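Local coordinates for macrophage migration inhibitory factor-like protein (Leishmania major, PDB 3FWT) that belongs to the macrophage migration inhibitory factor family and assembles as a trimer of compact alpha/beta subunits, at residues A[30-40]-A[104-112]. Residues are numbered along the deposited sequence; the frame is centred on the assembly and turned at random.
Sequences VSLDDQKRANL and AITKECGIP
Two donors hold OE1 of Glu-108. Asn-39 ND2 gives it a hydrogen bond of 3.1 Å, with the carboxylate oxygen close to the amide plane while the nitrogen approaches from above the carboxylate, 50° out of its plane. A water donates the second bond to Glu-108 OE1, at 2.6 Å, and accepts one from Lys-36 NZ, which itself stays 5.0 Å from Glu-108 OE1, so the lysine reaches the acid through water. The carboxylate gets there because Glu-108 bends at chi2 (-49°), which swings its end back over CB of Asn-39. Lys-36 runs past the glutamate in the opposite direction and lays its aliphatic carbons against the backbone carbonyl of Glu-108. Asp-33 is the N-cap of helix 34-52, its OD1 accepting from Lys-36 N at 2.8 Å.

Beneath these polar groups, Leu-40 is a knob in a hole made by Ala-104, Ile-105, Glu-108 and Cys-109. Its CD2 does most of the touching, 3.7 Å from Glu-108 CG and 3.8 Å from Ile-105 CD1. Nearer the loops, Leu-32 CD2 meets Cys-109 SG at 3.6 Å, and the two methyls of Val-30 divide between Cys-109 CB and Ile-111 CD1.

The segments of helices 34-52 and 92-109 run nearly antiparallel (163°), their axes 10.0 Å apart, as the helix pair lying on the beta sheet of the MIF fold. Leu-32 and Leu-40 rest on Phe-63 of strand 60-64, whereas Ile-105 and Ile-111 pack on Ile-116 of strand 116-128.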
loop_
_atom_site.group_PDB
_atom_site.type_symbol
_atom_site.label_atom_id
_atom_site.label_comp_id
_atom_site.label_asym_id
_atom_site.label_seq_id
_atom_site.Cartn_x
_atom_site.Cartn_y
_atom_site.Cartn_z
ATOM N N VAL A 30 -3.186 16.808 1.960
ATOM C CA VAL A 30 -3.157 17.827 3.012
ATOM C C VAL A 30 -2.309 17.424 4.238
ATOM O O VAL A 30 -1.929 16.280 4.402
ATOM C CB VAL A 30 -4.578 18.100 3.555
ATOM C CG1 VAL A 30 -5.565 18.301 2.451
ATOM C CG2 VAL A 30 -5.087 16.901 4.421
ATOM N N SER A 31 -2.037 18.385 5.114
ATOM C CA SER A 31 -1.302 18.115 6.318
ATOM C C SER A 31 -2.303 17.752 7.407
ATOM O O SER A 31 -3.389 18.321 7.444
ATOM C CB SER A 31 -0.507 19.379 6.681
ATOM O OG SER A 31 0.092 19.282 7.944
ATOM N N LEU A 32 -2.000 16.791 8.263
ATOM C CA LEU A 32 -2.965 16.417 9.299
ATOM C C LEU A 32 -2.255 16.770 10.586
ATOM O O LEU A 32 -1.022 16.804 10.615
ATOM C CB LEU A 32 -3.228 14.909 9.277
ATOM C CG LEU A 32 -3.926 14.385 8.067
ATOM C CD1 LEU A 32 -3.922 12.800 8.167
ATOM C CD2 LEU A 32 -5.274 14.951 8.046
ATOM N N ASP A 33 -2.976 17.081 11.643
ATOM C CA ASP A 33 -2.284 17.243 12.921
ATOM C C ASP A 33 -2.712 16.142 13.841
ATOM O O ASP A 33 -3.479 15.248 13.459
ATOM C CB ASP A 33 -2.548 18.598 13.567
ATOM C CG ASP A 33 -4.066 18.879 13.762
ATOM O OD1 ASP A 33 -4.885 17.905 13.796
ATOM O OD2 ASP A 33 -4.404 20.071 13.862
ATOM N N ASP A 34 -2.202 16.160 15.052
ATOM C CA ASP A 34 -2.636 15.133 15.993
ATOM C C ASP A 34 -4.163 15.016 16.317
ATOM O O ASP A 34 -4.631 13.884 16.535
ATOM C CB ASP A 34 -1.873 15.254 17.269
ATOM C CG ASP A 34 -0.507 14.541 17.213
ATOM O OD1 ASP A 34 0.239 14.638 18.213
ATOM O OD2 ASP A 34 -0.162 13.997 16.145
ATOM N N GLN A 35 -4.882 16.147 16.424
ATOM C CA GLN A 35 -6.336 16.147 16.711
ATOM C C GLN A 35 -7.125 15.451 15.573
ATOM O O GLN A 35 -8.001 14.547 15.772
ATOM C CB GLN A 35 -6.830 17.617 16.924
ATOM C CG GLN A 35 -6.080 18.392 18.126
ATOM C CD GLN A 35 -6.329 19.922 18.195
ATOM O OE1 GLN A 35 -5.576 20.727 17.611
ATOM N NE2 GLN A 35 -7.357 20.324 18.955
ATOM N N LYS A 36 -6.749 15.830 14.348
ATOM C CA LYS A 36 -7.397 15.296 13.199
ATOM C C LYS A 36 -7.079 13.836 13.018
ATOM O O LYS A 36 -7.951 13.040 12.659
ATOM C CB LYS A 36 -6.933 16.054 11.932
ATOM C CG LYS A 36 -7.642 17.416 11.602
ATOM C CD LYS A 36 -6.757 18.182 10.591
ATOM C CE LYS A 36 -7.523 19.415 9.959
ATOM N NZ LYS A 36 -8.478 19.913 11.046
ATOM N N ARG A 37 -5.824 13.417 13.262
ATOM C CA ARG A 37 -5.637 11.963 13.226
ATOM C C ARG A 37 -6.382 11.262 14.334
ATOM O O ARG A 37 -6.962 10.209 14.079
ATOM C CB ARG A 37 -4.173 11.538 13.303
ATOM C CG ARG A 37 -3.347 11.967 12.056
ATOM C CD ARG A 37 -1.836 11.565 12.237
ATOM N NE ARG A 37 -1.085 12.542 13.039
ATOM C CZ ARG A 37 -0.460 13.600 12.525
ATOM N NH1 ARG A 37 -0.443 13.795 11.203
ATOM N NH2 ARG A 37 0.149 14.474 13.319
ATOM N N ALA A 38 -6.368 11.809 15.542
ATOM C CA ALA A 38 -7.130 11.153 16.602
ATOM C C ALA A 38 -8.658 11.061 16.259
ATOM O O ALA A 38 -9.314 10.022 16.452
ATOM C CB ALA A 38 -6.850 11.810 17.952
ATOM N N ASN A 39 -9.198 12.104 15.648
ATOM C CA ASN A 39 -10.599 12.091 15.258
ATOM C C ASN A 39 -10.878 11.093 14.155
ATOM O O ASN A 39 -11.862 10.334 14.193
ATOM C CB ASN A 39 -11.023 13.507 14.811
ATOM C CG ASN A 39 -10.953 14.539 15.941
ATOM O OD1 ASN A 39 -11.076 14.180 17.103
ATOM N ND2 ASN A 39 -10.829 15.822 15.599
ATOM N N LEU A 40 -9.996 11.040 13.151
ATOM C CA LEU A 40 -10.120 10.003 12.147
ATOM C C LEU A 40 -10.034 8.581 12.724
ATOM O O LEU A 40 -10.836 7.735 12.352
ATOM C CB LEU A 40 -9.095 10.207 10.999
ATOM C CG LEU A 40 -9.436 11.392 10.087
ATOM C CD1 LEU A 40 -8.270 11.615 9.071
ATOM C CD2 LEU A 40 -10.740 11.095 9.357
ATOM N N ALA A 104 -16.156 11.088 7.121
ATOM C CA ALA A 104 -15.164 11.399 8.135
ATOM C C ALA A 104 -13.981 12.154 7.551
ATOM O O ALA A 104 -13.473 13.071 8.218
ATOM C CB ALA A 104 -14.675 10.038 8.920
ATOM N N ILE A 105 -13.517 11.769 6.345
ATOM C CA ILE A 105 -12.377 12.508 5.672
ATOM C C ILE A 105 -12.799 13.913 5.301
ATOM O O ILE A 105 -12.077 14.927 5.502
ATOM C CB ILE A 105 -11.917 11.796 4.405
ATOM C CG1 ILE A 105 -11.262 10.454 4.734
ATOM C CG2 ILE A 105 -10.924 12.656 3.651
ATOM C CD1 ILE A 105 -10.185 10.701 5.661
ATOM N N THR A 106 -14.014 14.008 4.777
ATOM C CA THR A 106 -14.476 15.387 4.445
ATOM C C THR A 106 -14.537 16.316 5.659
ATOM O O THR A 106 -14.131 17.519 5.658
ATOM C CB THR A 106 -15.844 15.334 3.707
ATOM O OG1 THR A 106 -15.710 14.568 2.491
ATOM C CG2 THR A 106 -16.274 16.764 3.370
ATOM N N LYS A 107 -15.089 15.809 6.745
ATOM C CA LYS A 107 -15.155 16.595 7.979
ATOM C C LYS A 107 -13.788 16.959 8.527
ATOM O O LYS A 107 -13.545 18.103 8.934
ATOM C CB LYS A 107 -15.930 15.822 9.040
ATOM C CG LYS A 107 -16.195 16.591 10.412
ATOM C CD LYS A 107 -16.927 15.628 11.356
ATOM C CE LYS A 107 -17.742 16.401 12.400
ATOM N NZ LYS A 107 -19.150 15.871 12.398
ATOM N N GLU A 108 -12.863 16.007 8.572
ATOM C CA GLU A 108 -11.635 16.350 9.265
ATOM C C GLU A 108 -10.714 17.085 8.324
ATOM O O GLU A 108 -9.881 17.880 8.772
ATOM C CB GLU A 108 -10.901 15.123 9.778
ATOM C CG GLU A 108 -11.617 14.360 10.918
ATOM C CD GLU A 108 -12.090 15.227 12.072
ATOM O OE1 GLU A 108 -11.303 16.065 12.589
ATOM O OE2 GLU A 108 -13.303 15.072 12.422
ATOM N N CYS A 109 -10.842 16.820 7.021
ATOM C CA CYS A 109 -9.808 17.353 6.071
ATOM C C CYS A 109 -10.284 18.314 5.007
ATOM O O CYS A 109 -9.441 18.851 4.247
ATOM C CB CYS A 109 -9.058 16.219 5.342
ATOM S SG CYS A 109 -8.395 14.877 6.343
ATOM N N GLY A 110 -11.593 18.504 4.893
ATOM C CA GLY A 110 -12.144 19.443 3.892
ATOM C C GLY A 110 -12.078 18.881 2.460
ATOM O O GLY A 110 -12.266 19.607 1.500
ATOM N N ILE A 111 -11.730 17.614 2.304
ATOM C CA ILE A 111 -11.630 16.998 1.001
ATOM C C ILE A 111 -13.031 16.572 0.579
ATOM O O ILE A 111 -13.623 15.818 1.264
ATOM C CB ILE A 111 -10.649 15.793 1.049
ATOM C CG1 ILE A 111 -9.244 16.307 1.407
ATOM C CG2 ILE A 111 -10.629 14.994 -0.280
ATOM C CD1 ILE A 111 -8.191 15.163 1.746
ATOM N N PRO A 112 -13.515 17.019 -0.600
ATOM C CA PRO A 112 -14.906 16.710 -1.030
ATOM C C PRO A 112 -14.970 15.245 -1.404
ATOM O O PRO A 112 -13.952 14.676 -1.824
ATOM C CB PRO A 112 -15.146 17.657 -2.249
ATOM C CG PRO A 112 -13.785 18.334 -2.579
ATOM C CD PRO A 112 -12.708 17.690 -1.654
HETATM O O HOH W 1 -10.615 18.513 12.799
#